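Thymidylate synthase thyX (PDB 3N3Y) probably catalyses the reductive methylation of dUMP to dTMP as an FAD-dependent homotetramer, with methylenetetrahydrofolate as methyl donor and NADPH as reductant. Local coordinates at residues K70-S73 and R74-Q78; Q192-A195 and K196-D200; E138-R141 and V142-E146; E115-R118 and E119-F123. One frame throughout, in Å; residues are numbered along the deposited sequence.

Interactions 1 and 2 lie near the middle of the chain, their centres about 8 Å from its centre, and they touch where Leu72 packs on Leu194. The residues that touch in interaction 1 are all buried, and it is polar at its working end: a capped helix start whose arginine holds the dUMP phosphate. Interactions 2, 3 and 4 are only partly buried. Interaction 2, on helix 189-201, is mostly backbone bonding with one leucine pair turned inward. Farther out come interaction 3, on helix 127-145, with a salt-bridge network, and interaction 4, where helix 111-117 runs into the loop before it, with a CH-pi contact and bridging waters; Val122 of interaction 4 reaches back to Ser73 of interaction 1.

Interaction 1 (K70-S73 and R74-Q78); sequences KGLS and RGALQ. With UMP (2'-deoxyuridine 5'-monophosphate), chain G.
Ser73 closes the first turn of helix 74-80 with two acceptors. Its OG takes the N-H of Ala76 at 3.0 Å, the N-cap bond, and its carbonyl O takes that of Leu77, also at 3.0 Å. The hydroxyl lies between the backbone N and the carbonyl carbon (chi1 77°), which brings it to the Ala76 N-H; Glu190 OE1 is its second hydrogen-bond partner. Beside the cap, Leu72 CD1 rests on Ala76 CB at 3.7 Å, an apolar lid on the turn.

Arg74 leaves the same turn for the ligand. Its NH1 gives a hydrogen bond to OP1 of dUMP at 2.6 Å and its NH2 a weak one at 3.1 Å, with the phosphorus in the guanidinium plane, at its edge. NE is paired with Glu160 of the second subunit, a salt bridge that should help fix the group's rotation. Ser92, Ser93 and Arg94 also bind the nucleotide, as do Arg82 and Arg182 of the second subunit.

The corner joins strand 64-73, which carries a G1 beta bulge at Gly71 and Leu72 opposite Thr164, to helix 74-80, while helix 189-201 packs against Leu72 and Ala76.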
loop_
_atom_site.group_PDB
_atom_site.type_symbol
_atom_site.label_atom_id
_atom_site.label_comp_id
_atom_site.label_asym_id
_atom_site.label_seq_id
_atom_site.Cartn_x
_atom_site.Cartn_y
_atom_site.Cartn_z
ATOM N N LYS A 70 13.805 17.667 11.387
ATOM C CA LYS A 70 13.538 18.607 12.482
ATOM C C LYS A 70 13.160 19.977 11.935
ATOM O O LYS A 70 13.750 20.457 10.974
ATOM C CB LYS A 70 14.739 18.742 13.429
ATOM C CG LYS A 70 15.410 17.430 13.792
ATOM C CD LYS A 70 15.999 17.449 15.212
ATOM C CE LYS A 70 17.063 18.532 15.381
ATOM N NZ LYS A 70 17.680 18.554 16.746
ATOM N N GLY A 71 12.149 20.587 12.539
ATOM C CA GLY A 71 11.785 21.951 12.199
ATOM C C GLY A 71 10.883 22.105 10.989
ATOM O O GLY A 71 10.870 23.143 10.348
ATOM N N LEU A 72 10.127 21.064 10.670
ATOM C CA LEU A 72 9.147 21.136 9.604
ATOM C C LEU A 72 7.847 21.676 10.223
ATOM O O LEU A 72 7.514 21.351 11.374
ATOM C CB LEU A 72 8.936 19.734 9.010
ATOM C CG LEU A 72 8.087 19.641 7.744
ATOM C CD1 LEU A 72 8.865 20.162 6.550
ATOM C CD2 LEU A 72 7.574 18.221 7.508
ATOM N N SER A 73 7.123 22.515 9.496
ATOM C CA SER A 73 5.873 23.050 10.020
ATOM C C SER A 73 4.785 21.973 9.985
ATOM O O SER A 73 4.877 21.017 9.208
ATOM C CB SER A 73 5.426 24.277 9.217
ATOM O OG SER A 73 4.851 23.931 7.972
ATOM N N ARG A 74 3.764 22.132 10.826
ATOM C CA ARG A 74 2.606 21.238 10.807
ATOM C C ARG A 74 1.896 21.317 9.462
ATOM O O ARG A 74 1.362 20.310 8.973
ATOM C CB ARG A 74 1.605 21.587 11.914
ATOM C CG ARG A 74 2.176 21.596 13.315
ATOM C CD ARG A 74 1.952 20.297 14.046
ATOM N NE ARG A 74 0.532 20.015 14.241
ATOM C CZ ARG A 74 0.069 18.863 14.723
ATOM N NH1 ARG A 74 0.918 17.888 15.056
ATOM N NH2 ARG A 74 -1.243 18.671 14.856
ATOM N N GLY A 75 1.869 22.521 8.884
ATOM C CA GLY A 75 1.273 22.724 7.580
ATOM C C GLY A 75 1.936 21.848 6.530
ATOM O O GLY A 75 1.255 21.241 5.697
ATOM N N ALA A 76 3.264 21.766 6.575
ATOM C CA ALA A 76 4.005 20.923 5.625
ATOM C C ALA A 76 3.849 19.441 5.961
ATOM O O ALA A 76 3.868 18.589 5.073
ATOM C CB ALA A 76 5.482 21.306 5.586
ATOM N N LEU A 77 3.710 19.137 7.249
ATOM C CA LEU A 77 3.404 17.778 7.677
ATOM C C LEU A 77 2.094 17.290 7.038
ATOM O O LEU A 77 1.985 16.140 6.656
ATOM C CB LEU A 77 3.300 17.709 9.202
ATOM C CG LEU A 77 2.888 16.352 9.771
ATOM C CD1 LEU A 77 3.996 15.325 9.474
ATOM C CD2 LEU A 77 2.593 16.433 11.268
ATOM N N GLN A 78 1.103 18.174 6.932
ATOM C CA GLN A 78 -0.175 17.826 6.296
ATOM C C GLN A 78 0.068 17.268 4.904
ATOM O O GLN A 78 -0.563 16.293 4.503
ATOM C CB GLN A 78 -1.099 19.054 6.170
ATOM C CG GLN A 78 -1.725 19.586 7.452
ATOM C CD GLN A 78 -3.036 18.882 7.798
ATOM O OE1 GLN A 78 -3.338 17.796 7.284
ATOM N NE2 GLN A 78 -3.817 19.500 8.664
HETATM N N1 UMP G . -1.351 11.044 15.452
HETATM C C2 UMP G . -2.564 10.453 15.163
HETATM N N3 UMP G . -3.473 10.248 16.184
HETATM C C4 UMP G . -3.165 10.641 17.479
HETATM C C5 UMP G . -1.936 11.238 17.768
HETATM C C6 UMP G . -1.038 11.436 16.732
HETATM O O2 UMP G . -2.823 10.115 14.002
HETATM O O4 UMP G . -3.985 10.463 18.371
HETATM C "C1'" UMP G . -0.413 11.281 14.353
HETATM C "C2'" UMP G . -0.963 12.449 13.537
HETATM C "C3'" UMP G . 0.258 13.309 13.271
HETATM C "C4'" UMP G . 1.196 12.989 14.425
HETATM O "O3'" UMP G . 0.856 12.900 12.066
HETATM O "O4'" UMP G . 0.843 11.690 14.856
HETATM C "C5'" UMP G . 1.031 13.970 15.594
HETATM O "O5'" UMP G . -0.346 14.215 15.785
HETATM P P UMP G . -0.976 15.094 16.974
HETATM O OP1 UMP G . -0.405 16.467 16.809
HETATM O OP2 UMP G . -0.674 14.477 18.321
HETATM O OP3 UMP G . -2.463 15.117 16.833
#

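Interaction 2 (Q192-A195 and K196-D200); sequences QDLA and KALFD
Leu194 and Leu198 are one turn apart on helix 189-201 and meet through their branches, Leu194 CD1 lying 3.9 Å from Leu198 CG. The two side chains cross at a slant, and they leave the backbone differently: in Leu194 the branch carbon stands opposite the backbone N (chi1 173°), whereas in Leu198 it stands opposite the carbonyl carbon (chi1 -75°). That second choice folds Leu198 back over the preceding turn, with its CG 3.4 Å from Leu194 O, so the leucine packs on a backbone carbonyl as well as on its neighbour.

The small side chains of Ala195 and Ala197 pack on Leu179 of helix 172-182 and Val11 of strand 10-16, respectively. Leu194 also touches Val11, together with Leu72 of strand 64-73, and Leu198 reaches Phe67 on that strand and Leu178 on helix 172-182. Lys196 runs outward, straight until its last torsion, which bends NZ to a long salt bridge of 4.0 Å with Asp200 OD2.

Beneath the side chains runs regular alpha-helical bonding. Phe199 N meets Ala195 O at 3.0 Å and Ala197 N meets Asp193 O at 2.8 Å. The chemistry is thus divided as in an amphipathic helix: hydrocarbon faces the sheet and helix 172-182, and the loose ion pair, with a lysine and an aspartate both exposed, probably adds little to the hold.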
loop_
_atom_site.group_PDB
_atom_site.type_symbol
_atom_site.label_atom_id
_atom_site.label_comp_id
_atom_site.label_asym_id
_atom_site.label_seq_id
_atom_site.Cartn_x
_atom_site.Cartn_y
_atom_site.Cartn_z
ATOM N N GLN A 192 9.364 22.237 -1.329
ATOM C CA GLN A 192 10.502 22.255 -2.252
ATOM C C GLN A 192 11.801 22.246 -1.450
ATOM O O GLN A 192 12.743 21.537 -1.786
ATOM C CB GLN A 192 10.456 23.455 -3.196
ATOM C CG GLN A 192 9.145 23.619 -3.949
ATOM C CD GLN A 192 9.202 24.774 -4.938
ATOM O OE1 GLN A 192 10.283 25.201 -5.332
ATOM N NE2 GLN A 192 8.043 25.276 -5.349
ATOM N N ASP A 193 11.838 23.006 -0.367
ATOM C CA ASP A 193 13.001 22.983 0.503
ATOM C C ASP A 193 13.191 21.619 1.173
ATOM O O ASP A 193 14.319 21.171 1.371
ATOM C CB ASP A 193 12.916 24.072 1.570
ATOM C CG ASP A 193 12.880 25.483 0.979
ATOM O OD1 ASP A 193 13.117 25.639 -0.243
ATOM O OD2 ASP A 193 12.610 26.438 1.747
ATOM N N LEU A 194 12.091 20.967 1.544
ATOM C CA LEU A 194 12.191 19.647 2.155
ATOM C C LEU A 194 12.742 18.649 1.147
ATOM O O LEU A 194 13.586 17.821 1.490
ATOM C CB LEU A 194 10.845 19.158 2.692
ATOM C CG LEU A 194 10.857 17.706 3.186
ATOM C CD1 LEU A 194 11.927 17.466 4.249
ATOM C CD2 LEU A 194 9.502 17.346 3.719
ATOM N N ALA A 195 12.267 18.735 -0.094
ATOM C CA ALA A 195 12.757 17.856 -1.137
ATOM C C ALA A 195 14.273 18.042 -1.285
ATOM O O ALA A 195 15.038 17.071 -1.263
ATOM C CB ALA A 195 12.018 18.105 -2.465
ATOM N N LYS A 196 14.709 19.291 -1.386
ATOM C CA LYS A 196 16.127 19.573 -1.535
ATOM C C LYS A 196 16.897 19.073 -0.322
ATOM O O LYS A 196 17.943 18.446 -0.455
ATOM C CB LYS A 196 16.366 21.069 -1.721
ATOM C CG LYS A 196 17.836 21.445 -1.685
ATOM C CD LYS A 196 18.025 22.941 -1.488
ATOM C CE LYS A 196 19.498 23.338 -1.585
ATOM N NZ LYS A 196 20.071 23.004 -2.924
ATOM N N ALA A 197 16.384 19.354 0.868
ATOM C CA ALA A 197 17.056 18.907 2.080
ATOM C C ALA A 197 17.181 17.367 2.174
ATOM O O ALA A 197 18.145 16.849 2.746
ATOM C CB ALA A 197 16.364 19.484 3.309
ATOM N N LEU A 198 16.211 16.642 1.616
ATOM C CA LEU A 198 16.228 15.174 1.665
ATOM C C LEU A 198 17.269 14.644 0.678
ATOM O O LEU A 198 18.013 13.729 0.987
ATOM C CB LEU A 198 14.848 14.567 1.343
ATOM C CG LEU A 198 13.672 14.579 2.346
ATOM C CD1 LEU A 198 12.342 14.266 1.638
ATOM C CD2 LEU A 198 13.890 13.611 3.526
ATOM N N PHE A 199 17.291 15.221 -0.515
ATOM C CA PHE A 199 18.304 14.896 -1.495
ATOM C C PHE A 199 19.685 15.089 -0.898
ATOM O O PHE A 199 20.538 14.203 -0.972
ATOM C CB PHE A 199 18.181 15.794 -2.709
ATOM C CG PHE A 199 19.234 15.547 -3.733
ATOM C CD1 PHE A 199 19.137 14.459 -4.596
ATOM C CD2 PHE A 199 20.331 16.388 -3.837
ATOM C CE1 PHE A 199 20.115 14.211 -5.557
ATOM C CE2 PHE A 199 21.317 16.157 -4.800
ATOM C CZ PHE A 199 21.210 15.065 -5.659
ATOM N N ASP A 200 19.903 16.246 -0.288
ATOM C CA ASP A 200 21.224 16.549 0.239
ATOM C C ASP A 200 21.626 15.639 1.399
ATOM O O ASP A 200 22.824 15.479 1.662
ATOM C CB ASP A 200 21.340 18.024 0.641
ATOM C CG ASP A 200 21.168 18.967 -0.544
ATOM O OD1 ASP A 200 21.183 18.487 -1.703
ATOM O OD2 ASP A 200 21.018 20.192 -0.310
#

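Interaction 3 (E138-R141 and V142-E146); sequences ENLR and VLLSE
Glu138 OE2 takes two N-H groups of Arg141. The short bond comes from NH2 at 2.8 Å, nearly straight at 164°; NE adds a weak one at 3.3 Å. The carboxylate carbon lies in the guanidinium plane, at its edge, and NH2 approaches OE2 on the syn side, 30° out of the carboxylate plane. NE also gives OE1 a weak bond, so both carboxylate oxygens are engaged. Both chains bend to reach this pairing: Glu138 turns at its second torsion, and Arg141 turns at chi3 after two extended torsions. Outside partners steady the acid, since OE1 accepts from the backbone N of Phe106 and OE2 takes a weak bond from Ser105 OG.

Just past the helix end, Glu146 OE2 stands 3.8 Å from Arg141 NH2, a long salt bridge, with the carboxylate turned 65° from the guanidinium plane. Glu138, Arg141 and Glu146 therefore form a salt-bridge network that links the last turns of helix 127-145 to the first residue after it, and the arginine between the two acids probably offsets their mutual repulsion. Val142 CG2 packs against this network, 3.7 Å from Arg141 NH2.

The helix itself is held by ordinary i to i+4 bonds, among them Val142 N to Glu138 O at 2.9 Å. Toward its end the pattern changes: Val142 O receives both Ser145 N and Glu146 N from the same face of its plane, while Ser145 N makes a weak bond to Arg141 O. Away from the charges, Leu140 and Leu144 pack together, Leu144 continuing onto helix 151-154, and Asn139 and Leu143 meet Met132 of the second subunit.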
loop_
_atom_site.group_PDB
_atom_site.type_symbol
_atom_site.label_atom_id
_atom_site.label_comp_id
_atom_site.label_asym_id
_atom_site.label_seq_id
_atom_site.Cartn_x
_atom_site.Cartn_y
_atom_site.Cartn_z
ATOM N N GLU A 138 1.608 32.837 21.214
ATOM C CA GLU A 138 1.416 33.454 22.524
ATOM C C GLU A 138 0.065 33.062 23.143
ATOM O O GLU A 138 0.019 32.639 24.287
ATOM C CB GLU A 138 1.597 34.983 22.461
ATOM C CG GLU A 138 1.405 35.697 23.806
ATOM C CD GLU A 138 2.439 35.302 24.873
ATOM O OE1 GLU A 138 3.480 34.696 24.528
ATOM O OE2 GLU A 138 2.211 35.612 26.063
ATOM N N ASN A 139 -1.026 33.178 22.389
ATOM C CA ASN A 139 -2.315 32.684 22.886
ATOM C C ASN A 139 -2.279 31.214 23.307
ATOM O O ASN A 139 -2.863 30.846 24.332
ATOM C CB ASN A 139 -3.433 32.931 21.880
ATOM C CG ASN A 139 -3.828 34.396 21.816
ATOM O OD1 ASN A 139 -4.341 34.887 20.807
ATOM N ND2 ASN A 139 -3.574 35.101 22.892
ATOM N N LEU A 140 -1.589 30.386 22.518
ATOM C CA LEU A 140 -1.424 28.967 22.827
ATOM C C LEU A 140 -0.681 28.802 24.147
ATOM O O LEU A 140 -1.063 27.994 24.990
ATOM C CB LEU A 140 -0.637 28.266 21.713
ATOM C CG LEU A 140 -0.467 26.738 21.795
ATOM C CD1 LEU A 140 -1.825 26.059 21.829
ATOM C CD2 LEU A 140 0.388 26.185 20.642
ATOM N N ARG A 141 0.390 29.576 24.315
ATOM C CA ARG A 141 1.180 29.538 25.543
ATOM C C ARG A 141 0.315 29.879 26.752
ATOM O O ARG A 141 0.345 29.179 27.757
ATOM C CB ARG A 141 2.384 30.485 25.480
ATOM C CG ARG A 141 3.302 30.334 26.677
ATOM C CD ARG A 141 4.199 31.526 26.884
ATOM N NE ARG A 141 3.468 32.761 27.178
ATOM C CZ ARG A 141 3.077 33.139 28.394
ATOM N NH1 ARG A 141 3.318 32.369 29.447
ATOM N NH2 ARG A 141 2.434 34.288 28.553
ATOM N N VAL A 142 -0.468 30.946 26.638
ATOM C CA VAL A 142 -1.391 31.328 27.696
ATOM C C VAL A 142 -2.406 30.218 28.057
ATOM O O VAL A 142 -2.625 29.940 29.237
ATOM C CB VAL A 142 -2.091 32.661 27.365
ATOM C CG1 VAL A 142 -3.250 32.933 28.321
ATOM C CG2 VAL A 142 -1.068 33.817 27.400
ATOM N N LEU A 143 -3.009 29.576 27.056
ATOM C CA LEU A 143 -3.982 28.516 27.323
ATOM C C LEU A 143 -3.376 27.425 28.180
ATOM O O LEU A 143 -3.996 26.945 29.129
ATOM C CB LEU A 143 -4.493 27.892 26.026
ATOM C CG LEU A 143 -5.340 28.794 25.124
ATOM C CD1 LEU A 143 -5.576 28.107 23.772
ATOM C CD2 LEU A 143 -6.651 29.172 25.796
ATOM N N LEU A 144 -2.157 27.042 27.828
ATOM C CA LEU A 144 -1.448 25.966 28.501
ATOM C C LEU A 144 -0.886 26.346 29.869
ATOM O O LEU A 144 -0.781 25.495 30.758
ATOM C CB LEU A 144 -0.280 25.504 27.627
ATOM C CG LEU A 144 -0.638 24.872 26.291
ATOM C CD1 LEU A 144 0.590 24.797 25.411
ATOM C CD2 LEU A 144 -1.239 23.501 26.510
ATOM N N SER A 145 -0.511 27.614 30.024
ATOM C CA SER A 145 0.378 28.027 31.099
ATOM C C SER A 145 -0.346 28.714 32.244
ATOM O O SER A 145 0.015 28.560 33.411
ATOM C CB SER A 145 1.458 28.952 30.547
ATOM O OG SER A 145 2.453 29.206 31.519
ATOM N N GLU A 146 -1.371 29.479 31.910
ATOM C CA GLU A 146 -2.096 30.223 32.915
ATOM C C GLU A 146 -3.419 29.539 33.247
ATOM O O GLU A 146 -3.813 29.474 34.406
ATOM C CB GLU A 146 -2.282 31.672 32.451
ATOM C CG GLU A 146 -0.987 32.258 31.861
ATOM C CD GLU A 146 -0.942 33.789 31.878
ATOM O OE1 GLU A 146 -1.960 34.409 32.266
ATOM O OE2 GLU A 146 0.115 34.368 31.505
#

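Interaction 4 (E115-R118 and E119-F123); sequences ERAR and EFLVF
Arg116 and Glu119 are tied twice near the C-terminal part of helix 111-117. Glu119 N gives a hydrogen bond to Arg116 O at 3.2 Å, arriving from above the carbonyl plane, and a water that donates to Glu119 OE1 at 2.8 Å bridges to Arg116 O. The Glu119 chain is extended beyond CG, and its carboxyl carbon comes to lie over one face of the Phe120 ring, displaced toward the rim. The guanidinium of Arg116 is engaged apart from this, by the carbonyls of Glu104 and Ser105.

Next along the chain, Ala117 O accepts from Phe120 N at 2.9 Å and weakly from Leu121 N. The first donor again lies well above the carbonyl plane; this bond and that from Glu119 N both reach three residues back, as in a tight turn.

Arg118 makes the main side-chain contact. Its CG sits over the centre of the Phe123 ring, 3.6 Å from the centroid and 9° off the normal, a CH-pi contact. From there the chain bends at chi3 (97°) and the guanidinium lies nearly flat to the ring, the two planes 10° apart, with Arg118 NE 3.9 Å from Phe123 CD2. A second water, in the guanidinium plane at its edge, accepts from Arg118 NH2 at 2.7 Å and donates to Phe123 O, closing a bridge alongside the Arg118-Phe123 contact.

Ala117, Leu121 and Phe123 pack on helix 127-145, and backbone bonds from Phe120 to Lys163 and from Val122 to Ser161 tie the loop beside the start of strand 163-171.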
loop_
_atom_site.group_PDB
_atom_site.type_symbol
_atom_site.label_atom_id
_atom_site.label_comp_id
_atom_site.label_asym_id
_atom_site.label_seq_id
_atom_site.Cartn_x
_atom_site.Cartn_y
_atom_site.Cartn_z
ATOM N N GLU A 115 13.004 36.237 17.647
ATOM C CA GLU A 115 14.015 35.203 17.527
ATOM C C GLU A 115 13.654 34.033 18.426
ATOM O O GLU A 115 13.712 32.884 18.001
ATOM C CB GLU A 115 15.413 35.726 17.866
ATOM C CG GLU A 115 16.522 34.651 17.782
ATOM C CD GLU A 115 16.747 34.106 16.355
ATOM O OE1 GLU A 115 16.510 34.855 15.372
ATOM O OE2 GLU A 115 17.168 32.926 16.217
ATOM N N ARG A 116 13.269 34.326 19.663
ATOM C CA ARG A 116 12.858 33.281 20.601
ATOM C C ARG A 116 11.738 32.378 20.044
ATOM O O ARG A 116 11.752 31.168 20.233
ATOM C CB ARG A 116 12.402 33.892 21.925
ATOM C CG ARG A 116 13.521 34.397 22.828
ATOM C CD ARG A 116 12.942 34.894 24.136
ATOM N NE ARG A 116 12.154 33.857 24.796
ATOM C CZ ARG A 116 10.907 34.021 25.240
ATOM N NH1 ARG A 116 10.289 35.182 25.096
ATOM N NH2 ARG A 116 10.270 33.017 25.826
ATOM N N ALA A 117 10.766 32.986 19.370
ATOM C CA ALA A 117 9.610 32.270 18.861
ATOM C C ALA A 117 9.972 31.321 17.723
ATOM O O ALA A 117 9.246 30.371 17.455
ATOM C CB ALA A 117 8.548 33.249 18.408
ATOM N N ARG A 118 11.095 31.578 17.062
ATOM C CA ARG A 118 11.511 30.737 15.947
ATOM C C ARG A 118 11.913 29.353 16.396
ATOM O O ARG A 118 12.077 28.468 15.573
ATOM C CB ARG A 118 12.651 31.359 15.161
ATOM C CG ARG A 118 12.211 32.442 14.216
ATOM C CD ARG A 118 13.356 32.816 13.291
ATOM N NE ARG A 118 13.265 32.138 12.003
ATOM C CZ ARG A 118 13.898 32.535 10.901
ATOM N NH1 ARG A 118 14.677 33.606 10.935
ATOM N NH2 ARG A 118 13.755 31.863 9.763
ATOM N N GLU A 119 12.077 29.163 17.696
ATOM C CA GLU A 119 12.311 27.818 18.200
ATOM C C GLU A 119 11.070 26.953 18.006
ATOM O O GLU A 119 11.170 25.740 17.900
ATOM C CB GLU A 119 12.684 27.829 19.685
ATOM C CG GLU A 119 12.973 26.431 20.237
ATOM C CD GLU A 119 12.912 26.335 21.768
ATOM O OE1 GLU A 119 12.932 27.383 22.458
ATOM O OE2 GLU A 119 12.852 25.192 22.283
ATOM N N PHE A 120 9.901 27.577 17.977
ATOM C CA PHE A 120 8.650 26.834 17.932
ATOM C C PHE A 120 7.888 27.024 16.635
ATOM O O PHE A 120 6.942 26.301 16.369
ATOM C CB PHE A 120 7.745 27.255 19.082
ATOM C CG PHE A 120 8.317 26.977 20.439
ATOM C CD1 PHE A 120 8.286 25.696 20.969
ATOM C CD2 PHE A 120 8.867 28.002 21.198
ATOM C CE1 PHE A 120 8.814 25.435 22.224
ATOM C CE2 PHE A 120 9.399 27.748 22.459
ATOM C CZ PHE A 120 9.369 26.461 22.970
ATOM N N LEU A 121 8.279 28.011 15.840
ATOM C CA LEU A 121 7.528 28.350 14.636
ATOM C C LEU A 121 8.397 28.348 13.402
ATOM O O LEU A 121 9.561 28.705 13.461
ATOM C CB LEU A 121 6.931 29.744 14.775
ATOM C CG LEU A 121 5.948 29.925 15.913
ATOM C CD1 LEU A 121 5.446 31.354 15.916
ATOM C CD2 LEU A 121 4.797 28.921 15.778
ATOM N N VAL A 122 7.817 27.970 12.273
ATOM C CA VAL A 122 8.471 28.148 10.986
ATOM C C VAL A 122 8.120 29.528 10.438
ATOM O O VAL A 122 6.952 29.852 10.239
ATOM C CB VAL A 122 8.022 27.070 9.970
ATOM C CG1 VAL A 122 8.622 27.340 8.576
ATOM C CG2 VAL A 122 8.404 25.682 10.469
ATOM N N PHE A 123 9.127 30.349 10.186
ATOM C CA PHE A 123 8.874 31.670 9.617
ATOM C C PHE A 123 8.926 31.577 8.113
ATOM O O PHE A 123 9.694 30.786 7.563
ATOM C CB PHE A 123 9.907 32.684 10.099
ATOM C CG PHE A 123 9.594 33.278 11.443
ATOM C CD1 PHE A 123 8.702 32.658 12.294
ATOM C CD2 PHE A 123 10.196 34.461 11.852
ATOM C CE1 PHE A 123 8.406 33.201 13.534
ATOM C CE2 PHE A 123 9.917 35.014 13.090
ATOM C CZ PHE A 123 9.022 34.383 13.934
HETATM O O HOH W 1 12.718 30.142 22.318
HETATM O O HOH W 2 12.140 29.812 9.053
#